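PDB 3GLD: pilin from Streptococcus pyogenes serotype M1, which forms the pilus backbone, a stack of subunits joined by intermolecular isopeptide bonds that is required for adhesion to host cells, bacterial aggregation and biofilm formation. Local coordinates for residues A[118-123]-A[142-147]; A[46-51]-A[99-104]; A[19-24]-A[149-154]. The protein carries 2 engineered substitutions. All coordinates share one frame; numbering follows the deposited sequence.

Interaction 1 of 3, residues A[118-123]-A[142-147]; sequences TSYTVQ and GYKEGS
T121 and Y143 form an antiparallel hydrogen-bonded pair in the beta hairpin of strands 119-129 and 134-144, which is part of the beta-sandwich of the N-terminal pilin domain. The contact lies at the end of the hairpin away from its connecting loop. T121 N donates to Y143 O at 3.0 Å, and Y143 N returns the bond to T121 O at 2.9 Å. V122 and G142 make the next, non-hydrogen-bonded pair. Here T121 O also takes a CA-H contact from G142 CA at 3.3 Å.

T121 and Y143 lie side by side on one face of the sheet. The first torsion of Y143 (chi1 51°) sets CG between the backbone N and the carbonyl carbon. The ring then passes along the T121 side chain, with T121 CG2 3.4 Å from Y143 OH. T121 O sits over one ring face, toward the rim. Q123 reaches the ring edge with its amide nearly perpendicular to the ring plane, and Q123 NE2 gives Y143 OH a weak hydrogen bond. Q123 OE1 has a weak bond of its own, from K148 NZ.

V122 lies on the opposite face from T121. Its side chain and that of Y120 pack on I151 of the facing sheet. Y120 OH is bonded to Q152 O, and its ring meets F153 edge to face. K144 runs alongside Y120 as an extended aliphatic arm. T118 crosses this arm at about a right angle, with T118 CG2 3.6 Å from K144 CD. T118 OG1 bonds to D116. From K144 to S147 the chain reverses in a type I' turn.

One water bridges the backbones beside the paired residues: it donates to S119 O and Y143 O, and accepts from T121 OG1 at 3.1 Å.

Interaction 2 of 3, residues A[46-51]-A[99-104]; sequences DTTVNE and YYKVTA. Engineered in segment 99-104: A104 (natural residue Glu).
An Asx turn at D46 shapes the loop that lies along Y99 and K101 of strand 96-104. D46 N donates to Y99 O at 2.9 Å in a nearly straight bond (165° at the hydrogen). The donor stands well above the plane of the Y99 carbonyl. The D46 carboxylate turns back to its own loop. OD1 accepts from T48 N, nearly along the C-O axis, and its syn lone pair takes T48 OG1. These two bonds fix the rotation of the carboxylate.

In the sandwich, strands 37-45 and 55-57 line the same edge of strand 96-104, one antiparallel and one parallel. The loop joins them along that edge, and the bond from D46 N to Y99 O lies on it. D46 and Y99 point the same way, with D46 CB 3.6 Å from Y99 CB. V49 meets Y99 at about a right angle, and V49 CG2 presses on Y99 CB at 3.4 Å. Y100 points away, and its OH bonds to V59 O. K101 passes the carboxylate with its CE 3.8 Å from D46 CG. K101 NZ stays 4.3 Å from D46 OD1, beyond a salt bridge, though the opposite charges probably still attract.

Interaction 3 of 3, residues A[19-24]-A[149-154]; sequences LTVTKN and VPIQFK
The first torsion of I151 (chi1 -48°) sets CG1 beside its backbone N, where it meets L19. L19 crosses I151 at about a right angle, with L19 CD2 3.9 Å from I151 CG1. The other branch, I151 CG2, meets V21 CG2 at 4.0 Å. V21 CG1 lies in the plane of the F153 ring, at its edge, 3.9 Å from F153 CD2. These apolar groups face the domain interior, where V102 and V122 of the other sheet close over I151.

The strands run parallel. T22 N bonds to I151 O, F153 N to T22 O, and N24 N to F153 O. The last is close to straight (174°). On the outer face T22 and Q152 lie side by side, with T22 CB 3.5 Å from Q152 CG. One water continues the pairing: it donates to T20 O and accepts from I151 N. A second sits beside the paired strands, donates to I151 O and lies 2.6 Å from T22 OG1.

K23 points inward with F153. The bend at chi2 lays K23 CD 3.3 Å from F153 O, and the bend at chi4 brings K23 NZ to N24 O, to which it donates at 3.0 Å. F39 adds a cation-pi contact. F153 packs on engineered A104. In the natural protein the glutamate at that position autocatalyses the isopeptide bond between K23 and N155, the residue after this segment. Parallel first and last strands that carry the lysine and asparagine are characteristic of the intramolecular isopeptide site of Gram-positive pilin domains.

Interactions 1 and 2 share one sheet. Strands 119-129 and 96-104 are neighbours in it, joined by backbone bonds such as V122 O to Y100 N. Interaction 3 belongs to the facing sheet, and Y120 of interaction 1 is a link between the two. Interaction 3 has the most apolar side-chain pairs and holds the lysine of the isopeptide site. Interaction 1 mixes inward residues with a polar, hydrated outer side. Interaction 2 is a loop held along the edge of strand 96-104, with a single backbone bond across and the carboxylate bonded within the loop.

Interaction 1 of 3, residues A[118-123]-A[142-147]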
ATOM      1  N   THR A 118       6.016  13.051   7.607  1.00 38.57           N
ATOM      2  CA  THR A 118       7.119  14.002   7.386  1.00 38.52           C
ATOM      3  C   THR A 118       6.644  15.363   6.861  1.00 38.61           C
ATOM      4  O   THR A 118       5.744  15.460   6.024  1.00 38.47           O
ATOM      5  CB  THR A 118       8.222  13.402   6.474  1.00 38.82           C
ATOM      6  OG1 THR A 118       8.642  12.136   7.005  1.00 37.50           O
ATOM      7  CG2 THR A 118       9.438  14.320   6.383  1.00 39.23           C
ATOM      8  N   SER A 119       7.248  16.418   7.393  1.00 38.70           N
ATOM      9  CA  SER A 119       7.006  17.763   6.915  1.00 38.59           C
ATOM     10  C   SER A 119       8.346  18.302   6.472  1.00 38.13           C
ATOM     11  O   SER A 119       9.335  18.205   7.208  1.00 38.62           O
ATOM     12  CB  SER A 119       6.413  18.632   8.024  1.00 38.83           C
ATOM     13  OG  SER A 119       5.949  19.878   7.516  1.00 40.59           O
ATOM     14  N   TYR A 120       8.388  18.844   5.258  1.00 36.90           N
ATOM     15  CA  TYR A 120       9.601  19.449   4.753  1.00 35.89           C
ATOM     16  C   TYR A 120       9.515  20.972   4.756  1.00 35.42           C
ATOM     17  O   TYR A 120       8.483  21.560   4.428  1.00 35.26           O
ATOM     18  CB  TYR A 120       9.886  18.968   3.339  1.00 35.59           C
ATOM     19  CG  TYR A 120      10.337  17.530   3.229  1.00 35.80           C
ATOM     20  CD1 TYR A 120       9.419  16.502   2.989  1.00 33.88           C
ATOM     21  CD2 TYR A 120      11.688  17.207   3.307  1.00 35.45           C
ATOM     22  CE1 TYR A 120       9.850  15.175   2.854  1.00 35.86           C
ATOM     23  CE2 TYR A 120      12.125  15.902   3.188  1.00 35.03           C
ATOM     24  CZ  TYR A 120      11.210  14.891   2.964  1.00 35.54           C
ATOM     25  OH  TYR A 120      11.683  13.614   2.841  1.00 36.43           O
ATOM     26  N   THR A 121      10.610  21.616   5.142  1.00 34.82           N
ATOM     27  CA  THR A 121      10.718  23.047   4.939  1.00 33.67           C
ATOM     28  C   THR A 121      11.444  23.220   3.619  1.00 32.62           C
ATOM     29  O   THR A 121      12.465  22.561   3.367  1.00 32.68           O
ATOM     30  CB  THR A 121      11.431  23.747   6.100  1.00 33.95           C
ATOM     31  OG1 THR A 121      10.693  23.496   7.306  1.00 35.06           O
ATOM     32  CG2 THR A 121      11.488  25.265   5.870  1.00 34.30           C
ATOM     33  N   VAL A 122      10.880  24.069   2.766  1.00 30.69           N
ATOM     34  CA  VAL A 122      11.419  24.304   1.438  1.00 29.80           C
ATOM     35  C   VAL A 122      11.798  25.784   1.296  1.00 29.73           C
ATOM     36  O   VAL A 122      11.002  26.682   1.605  1.00 29.33           O
ATOM     37  CB  VAL A 122      10.421  23.850   0.334  1.00 29.86           C
ATOM     38  CG1 VAL A 122      10.738  24.485  -1.027  1.00 28.77           C
ATOM     39  CG2 VAL A 122      10.426  22.309   0.193  1.00 28.63           C
ATOM     40  N   GLN A 123      13.040  26.005   0.882  1.00 29.61           N
ATOM     41  CA  GLN A 123      13.605  27.336   0.622  1.00 29.36           C
ATOM     42  C   GLN A 123      13.719  27.477  -0.892  1.00 29.23           C
ATOM     43  O   GLN A 123      14.409  26.683  -1.527  1.00 29.71           O
ATOM     44  CB  GLN A 123      15.001  27.433   1.227  1.00 28.42           C
ATOM     45  CG  GLN A 123      15.062  27.486   2.746  1.00 30.02           C
ATOM     46  CD  GLN A 123      16.499  27.507   3.304  1.00 30.63           C
ATOM     47  OE1 GLN A 123      17.475  27.383   2.572  1.00 32.06           O
ATOM     48  NE2 GLN A 123      16.613  27.642   4.614  1.00 31.95           N
ATOM     49  N   GLY A 142      15.318  21.628   0.146  1.00 37.30           N
ATOM     50  CA  GLY A 142      14.386  21.133   1.140  1.00 37.49           C
ATOM     51  C   GLY A 142      15.096  20.433   2.278  1.00 37.43           C
ATOM     52  O   GLY A 142      16.167  19.871   2.114  1.00 37.39           O
ATOM     53  N   TYR A 143      14.510  20.482   3.447  1.00 38.07           N
ATOM     54  CA  TYR A 143      15.116  19.774   4.542  1.00 40.02           C
ATOM     55  C   TYR A 143      14.086  19.350   5.536  1.00 40.98           C
ATOM     56  O   TYR A 143      13.083  20.027   5.777  1.00 40.64           O
ATOM     57  CB  TYR A 143      16.225  20.597   5.225  1.00 40.28           C
ATOM     58  CG  TYR A 143      15.825  22.000   5.625  1.00 40.71           C
ATOM     59  CD1 TYR A 143      16.083  23.084   4.781  1.00 40.90           C
ATOM     60  CD2 TYR A 143      15.208  22.251   6.855  1.00 40.75           C
ATOM     61  CE1 TYR A 143      15.718  24.389   5.146  1.00 41.20           C
ATOM     62  CE2 TYR A 143      14.840  23.556   7.233  1.00 41.24           C
ATOM     63  CZ  TYR A 143      15.094  24.613   6.373  1.00 41.41           C
ATOM     64  OH  TYR A 143      14.741  25.899   6.737  1.00 43.34           O
ATOM     65  N   LYS A 144      14.343  18.176   6.079  1.00 43.36           N
ATOM     66  CA  LYS A 144      13.752  17.780   7.323  1.00 44.78           C
ATOM     67  C   LYS A 144      14.942  17.624   8.240  1.00 45.44           C
ATOM     68  O   LYS A 144      16.009  17.136   7.836  1.00 45.34           O
ATOM     69  CB  LYS A 144      12.948  16.475   7.193  1.00 45.47           C
ATOM     70  CG  LYS A 144      13.720  15.250   6.703  1.00 46.83           C
ATOM     71  CD  LYS A 144      12.957  13.981   7.024  1.00 48.91           C
ATOM     72  CE  LYS A 144      13.422  12.807   6.168  1.00 51.45           C
ATOM     73  NZ  LYS A 144      12.665  11.558   6.499  1.00 51.96           N
ATOM     74  N   GLU A 145      14.766  18.120   9.455  1.00 46.14           N
ATOM     75  CA  GLU A 145      15.673  17.864  10.554  1.00 46.63           C
ATOM     76  C   GLU A 145      17.178  18.043  10.302  1.00 46.34           C
ATOM     77  O   GLU A 145      18.009  17.274  10.796  1.00 46.93           O
ATOM     78  CB  GLU A 145      15.326  16.502  11.143  1.00 46.92           C
ATOM     79  CG  GLU A 145      13.815  16.367  11.226  1.00 49.02           C
ATOM     80  CD  GLU A 145      13.354  15.327  12.200  1.00 51.61           C
ATOM     81  OE1 GLU A 145      14.094  14.339  12.418  1.00 52.62           O
ATOM     82  OE2 GLU A 145      12.239  15.517  12.751  1.00 52.80           O
ATOM     83  N   GLY A 146      17.527  19.082   9.558  1.00 46.09           N
ATOM     84  CA  GLY A 146      18.905  19.529   9.522  1.00 45.97           C
ATOM     85  C   GLY A 146      19.822  18.728   8.635  1.00 45.81           C
ATOM     86  O   GLY A 146      21.052  18.781   8.758  1.00 46.04           O
ATOM     87  N   SER A 147      19.227  17.967   7.743  1.00 45.46           N
ATOM     88  CA  SER A 147      19.972  17.492   6.606  1.00 45.41           C
ATOM     89  C   SER A 147      19.207  17.961   5.375  1.00 44.88           C
ATOM     90  O   SER A 147      17.995  17.753   5.278  1.00 44.66           O
ATOM     91  CB  SER A 147      20.151  15.968   6.659  1.00 45.60           C
ATOM     92  OG  SER A 147      20.750  15.573   7.896  1.00 45.64           O
TER
HETATM   93  O   HOH W   1      10.972  20.570   8.159  1.00 42.26           O

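Interaction 2 of 3, residues A[46-51]-A[99-104]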
ATOM      1  N   ASP A  46       5.336  28.954   4.278  1.00 35.93           N
ATOM      2  CA  ASP A  46       5.688  28.828   5.692  1.00 37.62           C
ATOM      3  C   ASP A  46       5.339  30.114   6.455  1.00 38.99           C
ATOM      4  O   ASP A  46       5.944  31.161   6.225  1.00 39.58           O
ATOM      5  CB  ASP A  46       7.177  28.501   5.832  1.00 37.62           C
ATOM      6  CG  ASP A  46       7.619  28.377   7.273  1.00 38.19           C
ATOM      7  OD1 ASP A  46       6.849  28.775   8.178  1.00 37.49           O
ATOM      8  OD2 ASP A  46       8.742  27.876   7.500  1.00 39.73           O
ATOM      9  N   THR A  47       4.379  30.002   7.371  1.00 40.51           N
ATOM     10  CA  THR A  47       3.798  31.131   8.113  1.00 42.10           C
ATOM     11  C   THR A  47       4.692  31.623   9.267  1.00 42.62           C
ATOM     12  O   THR A  47       4.509  32.733   9.778  1.00 42.51           O
ATOM     13  CB  THR A  47       2.360  30.753   8.636  1.00 42.13           C
ATOM     14  OG1 THR A  47       1.422  30.842   7.557  1.00 43.08           O
ATOM     15  CG2 THR A  47       1.881  31.672   9.760  1.00 42.70           C
ATOM     16  N   THR A  48       5.667  30.795   9.646  1.00 43.38           N
ATOM     17  CA  THR A  48       6.474  31.009  10.846  1.00 44.22           C
ATOM     18  C   THR A  48       7.773  31.771  10.587  1.00 44.80           C
ATOM     19  O   THR A  48       8.612  31.888  11.485  1.00 44.81           O
ATOM     20  CB  THR A  48       6.818  29.661  11.528  1.00 44.41           C
ATOM     21  OG1 THR A  48       7.686  28.894  10.683  1.00 44.96           O
ATOM     22  CG2 THR A  48       5.548  28.847  11.819  1.00 44.45           C
ATOM     23  N   VAL A  49       7.943  32.285   9.368  1.00 45.28           N
ATOM     24  CA  VAL A  49       9.168  33.004   9.003  1.00 45.39           C
ATOM     25  C   VAL A  49       9.252  34.374   9.657  1.00 45.84           C
ATOM     26  O   VAL A  49       8.286  35.147   9.641  1.00 46.02           O
ATOM     27  CB  VAL A  49       9.308  33.192   7.471  1.00 45.53           C
ATOM     28  CG1 VAL A  49      10.665  33.800   7.121  1.00 44.86           C
ATOM     29  CG2 VAL A  49       9.150  31.884   6.776  1.00 45.21           C
ATOM     30  N   ASN A  50      10.420  34.665  10.225  1.00 45.89           N
ATOM     31  CA  ASN A  50      10.742  36.018  10.653  1.00 46.25           C
ATOM     32  C   ASN A  50      11.167  36.786   9.408  1.00 46.11           C
ATOM     33  O   ASN A  50      12.243  36.541   8.845  1.00 46.18           O
ATOM     34  CB  ASN A  50      11.858  36.012  11.707  1.00 46.27           C
ATOM     35  CG  ASN A  50      11.575  36.949  12.863  1.00 47.11           C
ATOM     36  OD1 ASN A  50      11.631  36.548  14.032  1.00 47.86           O
ATOM     37  ND2 ASN A  50      11.261  38.206  12.549  1.00 47.16           N
ATOM     38  N   GLU A  51      10.300  37.686   8.959  1.00 45.82           N
ATOM     39  CA  GLU A  51      10.556  38.407   7.729  1.00 45.26           C
ATOM     40  C   GLU A  51      11.452  39.624   7.908  1.00 45.09           C
ATOM     41  O   GLU A  51      11.199  40.519   8.731  1.00 45.04           O
ATOM     42  CB  GLU A  51       9.258  38.808   7.031  1.00 45.25           C
ATOM     43  CG  GLU A  51       8.580  37.669   6.268  1.00 44.91           C
ATOM     44  CD  GLU A  51       7.522  38.169   5.297  1.00 45.32           C
ATOM     45  OE1 GLU A  51       6.742  39.070   5.684  1.00 46.32           O
ATOM     46  OE2 GLU A  51       7.460  37.661   4.152  1.00 43.83           O
ATOM     47  N   TYR A  99      10.177  30.844   1.914  1.00 25.37           N
ATOM     48  CA  TYR A  99       9.933  29.639   2.719  1.00 25.86           C
ATOM     49  C   TYR A  99       8.567  28.997   2.499  1.00 25.63           C
ATOM     50  O   TYR A  99       7.533  29.665   2.501  1.00 25.42           O
ATOM     51  CB  TYR A  99      10.116  29.932   4.209  1.00 25.16           C
ATOM     52  CG  TYR A  99      11.559  30.089   4.594  1.00 27.85           C
ATOM     53  CD1 TYR A  99      12.282  31.198   4.169  1.00 28.88           C
ATOM     54  CD2 TYR A  99      12.212  29.130   5.378  1.00 29.35           C
ATOM     55  CE1 TYR A  99      13.599  31.364   4.508  1.00 32.22           C
ATOM     56  CE2 TYR A  99      13.546  29.287   5.724  1.00 32.09           C
ATOM     57  CZ  TYR A  99      14.229  30.421   5.278  1.00 32.92           C
ATOM     58  OH  TYR A  99      15.546  30.638   5.573  1.00 34.70           O
ATOM     59  N   TYR A 100       8.587  27.685   2.299  1.00 26.04           N
ATOM     60  CA  TYR A 100       7.369  26.909   2.149  1.00 25.63           C
ATOM     61  C   TYR A 100       7.445  25.666   3.031  1.00 26.35           C
ATOM     62  O   TYR A 100       8.521  25.277   3.485  1.00 26.83           O
ATOM     63  CB  TYR A 100       7.197  26.437   0.709  1.00 25.22           C
ATOM     64  CG  TYR A 100       7.036  27.508  -0.330  1.00 25.08           C
ATOM     65  CD1 TYR A 100       8.159  28.156  -0.873  1.00 26.30           C
ATOM     66  CD2 TYR A 100       5.775  27.880  -0.777  1.00 22.46           C
ATOM     67  CE1 TYR A 100       8.021  29.156  -1.837  1.00 25.51           C
ATOM     68  CE2 TYR A 100       5.624  28.861  -1.740  1.00 24.07           C
ATOM     69  CZ  TYR A 100       6.753  29.497  -2.266  1.00 24.93           C
ATOM     70  OH  TYR A 100       6.615  30.464  -3.234  1.00 25.67           O
ATOM     71  N   LYS A 101       6.303  25.010   3.212  1.00 26.82           N
ATOM     72  CA  LYS A 101       6.259  23.701   3.860  1.00 26.88           C
ATOM     73  C   LYS A 101       5.583  22.732   2.905  1.00 26.23           C
ATOM     74  O   LYS A 101       4.570  23.078   2.294  1.00 24.94           O
ATOM     75  CB  LYS A 101       5.478  23.763   5.171  1.00 27.64           C
ATOM     76  CG  LYS A 101       6.094  24.654   6.218  1.00 29.84           C
ATOM     77  CD  LYS A 101       5.860  24.095   7.626  1.00 34.35           C
ATOM     78  CE  LYS A 101       6.513  25.004   8.671  1.00 36.63           C
ATOM     79  NZ  LYS A 101       5.799  24.987   9.978  1.00 38.11           N
ATOM     80  N   VAL A 102       6.163  21.541   2.774  1.00 26.10           N
ATOM     81  CA  VAL A 102       5.637  20.495   1.909  1.00 27.05           C
ATOM     82  C   VAL A 102       5.219  19.299   2.770  1.00 27.97           C
ATOM     83  O   VAL A 102       6.026  18.799   3.560  1.00 27.86           O
ATOM     84  CB  VAL A 102       6.684  20.035   0.894  1.00 26.82           C
ATOM     85  CG1 VAL A 102       6.170  18.822   0.084  1.00 27.50           C
ATOM     86  CG2 VAL A 102       7.049  21.188  -0.044  1.00 26.43           C
ATOM     87  N   THR A 103       3.966  18.868   2.610  1.00 29.51           N
ATOM     88  CA  THR A 103       3.401  17.746   3.377  1.00 31.15           C
ATOM     89  C   THR A 103       2.669  16.757   2.451  1.00 32.13           C
ATOM     90  O   THR A 103       2.329  17.089   1.308  1.00 31.76           O
ATOM     91  CB  THR A 103       2.432  18.216   4.485  1.00 30.80           C
ATOM     92  OG1 THR A 103       1.429  19.073   3.923  1.00 31.42           O
ATOM     93  CG2 THR A 103       3.184  18.961   5.610  1.00 32.20           C
ATOM     94  N   ALA A 104       2.468  15.539   2.946  1.00 33.36           N
ATOM     95  CA  ALA A 104       1.679  14.535   2.229  1.00 34.94           C
ATOM     96  C   ALA A 104       0.282  14.577   2.795  1.00 36.01           C
ATOM     97  O   ALA A 104       0.107  14.476   4.016  1.00 35.82           O
ATOM     98  CB  ALA A 104       2.286  13.152   2.404  1.00 34.48           C
TER

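Interaction 3 of 3, residues A[19-24]-A[149-154]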
ATOM      1  N   LEU A  19      10.143  21.744  -8.361  1.00 35.98           N
ATOM      2  CA  LEU A  19      10.597  20.904  -7.257  1.00 35.29           C
ATOM      3  C   LEU A  19      10.041  19.497  -7.443  1.00 34.82           C
ATOM      4  O   LEU A  19       8.819  19.315  -7.545  1.00 34.07           O
ATOM      5  CB  LEU A  19      10.129  21.477  -5.916  1.00 35.16           C
ATOM      6  CG  LEU A  19      10.521  20.700  -4.659  1.00 35.60           C
ATOM      7  CD1 LEU A  19      12.038  20.744  -4.425  1.00 37.63           C
ATOM      8  CD2 LEU A  19       9.784  21.245  -3.452  1.00 35.69           C
ATOM      9  N   THR A  20      10.944  18.518  -7.474  1.00 34.09           N
ATOM     10  CA  THR A  20      10.575  17.117  -7.656  1.00 33.62           C
ATOM     11  C   THR A  20      10.190  16.499  -6.313  1.00 32.93           C
ATOM     12  O   THR A  20      10.898  16.663  -5.339  1.00 32.07           O
ATOM     13  CB  THR A  20      11.740  16.305  -8.270  1.00 33.60           C
ATOM     14  OG1 THR A  20      11.923  16.732  -9.621  1.00 33.74           O
ATOM     15  CG2 THR A  20      11.423  14.788  -8.297  1.00 34.47           C
ATOM     16  N   VAL A  21       9.063  15.792  -6.281  1.00 32.65           N
ATOM     17  CA  VAL A  21       8.686  15.007  -5.104  1.00 32.60           C
ATOM     18  C   VAL A  21       8.797  13.525  -5.459  1.00 33.22           C
ATOM     19  O   VAL A  21       8.283  13.098  -6.486  1.00 32.30           O
ATOM     20  CB  VAL A  21       7.250  15.313  -4.646  1.00 32.36           C
ATOM     21  CG1 VAL A  21       6.843  14.389  -3.486  1.00 32.57           C
ATOM     22  CG2 VAL A  21       7.125  16.759  -4.228  1.00 30.07           C
ATOM     23  N   THR A  22       9.477  12.752  -4.619  1.00 34.37           N
ATOM     24  CA  THR A  22       9.607  11.313  -4.864  1.00 35.84           C
ATOM     25  C   THR A  22       8.747  10.568  -3.856  1.00 36.13           C
ATOM     26  O   THR A  22       8.799  10.835  -2.651  1.00 36.63           O
ATOM     27  CB  THR A  22      11.067  10.817  -4.761  1.00 36.00           C
ATOM     28  OG1 THR A  22      11.860  11.452  -5.770  1.00 36.41           O
ATOM     29  CG2 THR A  22      11.148   9.316  -4.972  1.00 35.98           C
ATOM     30  N   LYS A  23       7.932   9.651  -4.363  1.00 36.64           N
ATOM     31  CA  LYS A  23       7.078   8.835  -3.501  1.00 36.70           C
ATOM     32  C   LYS A  23       7.481   7.376  -3.628  1.00 36.82           C
ATOM     33  O   LYS A  23       7.622   6.855  -4.736  1.00 37.00           O
ATOM     34  CB  LYS A  23       5.597   9.053  -3.860  1.00 36.42           C
ATOM     35  CG  LYS A  23       4.584   8.201  -3.078  1.00 37.92           C
ATOM     36  CD  LYS A  23       4.752   8.340  -1.562  1.00 37.49           C
ATOM     37  CE  LYS A  23       3.611   7.722  -0.816  1.00 38.96           C
ATOM     38  NZ  LYS A  23       3.457   6.256  -1.090  1.00 39.45           N
ATOM     39  N   ASN A  24       7.698   6.736  -2.487  1.00 37.34           N
ATOM     40  CA  ASN A  24       7.973   5.318  -2.426  1.00 37.71           C
ATOM     41  C   ASN A  24       6.879   4.624  -1.609  1.00 37.81           C
ATOM     42  O   ASN A  24       6.292   5.219  -0.706  1.00 38.17           O
ATOM     43  CB  ASN A  24       9.348   5.059  -1.797  1.00 38.09           C
ATOM     44  CG  ASN A  24      10.513   5.361  -2.748  1.00 39.42           C
ATOM     45  OD1 ASN A  24      11.402   6.154  -2.427  1.00 41.69           O
ATOM     46  ND2 ASN A  24      10.526   4.708  -3.903  1.00 41.12           N
ATOM     47  N   VAL A 149      18.050  17.464   1.896  1.00 41.85           N
ATOM     48  CA  VAL A 149      17.712  16.190   1.259  1.00 40.68           C
ATOM     49  C   VAL A 149      16.635  16.383   0.198  1.00 40.23           C
ATOM     50  O   VAL A 149      15.921  17.387   0.230  1.00 40.01           O
ATOM     51  CB  VAL A 149      17.216  15.124   2.293  1.00 40.81           C
ATOM     52  CG1 VAL A 149      18.382  14.545   3.097  1.00 40.52           C
ATOM     53  CG2 VAL A 149      16.119  15.679   3.217  1.00 40.28           C
ATOM     54  N   PRO A 150      16.522  15.423  -0.752  1.00 39.67           N
ATOM     55  CA  PRO A 150      15.408  15.415  -1.697  1.00 39.04           C
ATOM     56  C   PRO A 150      14.080  15.299  -0.975  1.00 38.26           C
ATOM     57  O   PRO A 150      14.015  14.747   0.126  1.00 38.07           O
ATOM     58  CB  PRO A 150      15.652  14.141  -2.515  1.00 38.91           C
ATOM     59  CG  PRO A 150      17.125  13.981  -2.482  1.00 39.79           C
ATOM     60  CD  PRO A 150      17.505  14.371  -1.076  1.00 39.32           C
ATOM     61  N   ILE A 151      13.033  15.836  -1.584  1.00 37.41           N
ATOM     62  CA  ILE A 151      11.691  15.697  -1.048  1.00 36.99           C
ATOM     63  C   ILE A 151      11.229  14.279  -1.404  1.00 37.35           C
ATOM     64  O   ILE A 151      10.967  13.953  -2.570  1.00 37.61           O
ATOM     65  CB  ILE A 151      10.719  16.777  -1.607  1.00 36.84           C
ATOM     66  CG1 ILE A 151      11.323  18.195  -1.520  1.00 37.16           C
ATOM     67  CG2 ILE A 151       9.360  16.705  -0.910  1.00 36.02           C
ATOM     68  CD1 ILE A 151      11.888  18.589  -0.146  1.00 36.19           C
ATOM     69  N   GLN A 152      11.178  13.436  -0.384  1.00 37.20           N
ATOM     70  CA  GLN A 152      10.803  12.037  -0.526  1.00 36.76           C
ATOM     71  C   GLN A 152       9.791  11.703   0.556  1.00 35.85           C
ATOM     72  O   GLN A 152       9.917  12.154   1.703  1.00 34.53           O
ATOM     73  CB  GLN A 152      12.038  11.138  -0.410  1.00 37.32           C
ATOM     74  CG  GLN A 152      12.743  10.897  -1.741  1.00 39.58           C
ATOM     75  CD  GLN A 152      14.218  10.545  -1.615  1.00 43.87           C
ATOM     76  OE1 GLN A 152      14.702  10.171  -0.541  1.00 45.93           O
ATOM     77  NE2 GLN A 152      14.948  10.678  -2.726  1.00 45.26           N
ATOM     78  N   PHE A 153       8.776  10.937   0.164  1.00 35.43           N
ATOM     79  CA  PHE A 153       7.773  10.423   1.086  1.00 35.15           C
ATOM     80  C   PHE A 153       7.667   8.889   0.947  1.00 35.81           C
ATOM     81  O   PHE A 153       7.688   8.354  -0.168  1.00 36.25           O
ATOM     82  CB  PHE A 153       6.423  11.081   0.814  1.00 34.39           C
ATOM     83  CG  PHE A 153       6.346  12.523   1.249  1.00 34.04           C
ATOM     84  CD1 PHE A 153       6.107  12.856   2.579  1.00 33.20           C
ATOM     85  CD2 PHE A 153       6.486  13.554   0.318  1.00 32.55           C
ATOM     86  CE1 PHE A 153       6.024  14.197   2.993  1.00 33.55           C
ATOM     87  CE2 PHE A 153       6.393  14.887   0.713  1.00 32.01           C
ATOM     88  CZ  PHE A 153       6.163  15.208   2.056  1.00 32.94           C
ATOM     89  N   LYS A 154       7.553   8.186   2.073  1.00 35.96           N
ATOM     90  CA  LYS A 154       7.510   6.719   2.057  1.00 36.29           C
ATOM     91  C   LYS A 154       6.335   6.237   2.900  1.00 35.68           C
ATOM     92  O   LYS A 154       6.431   6.192   4.118  1.00 35.89           O
ATOM     93  CB  LYS A 154       8.830   6.127   2.576  1.00 36.89           C
ATOM     94  CG  LYS A 154       8.943   4.591   2.419  1.00 38.44           C
ATOM     95  CD  LYS A 154      10.382   4.052   2.542  1.00 39.70           C
ATOM     96  CE  LYS A 154      10.855   4.018   3.994  1.00 43.91           C
ATOM     97  NZ  LYS A 154      12.071   3.158   4.182  1.00 45.54           N
TER
HETATM   98  O   HOH W   2      13.504  16.852  -4.419  1.00 40.68           O
HETATM   99  O   HOH W   3      12.866  13.600  -4.802  1.00 40.71           O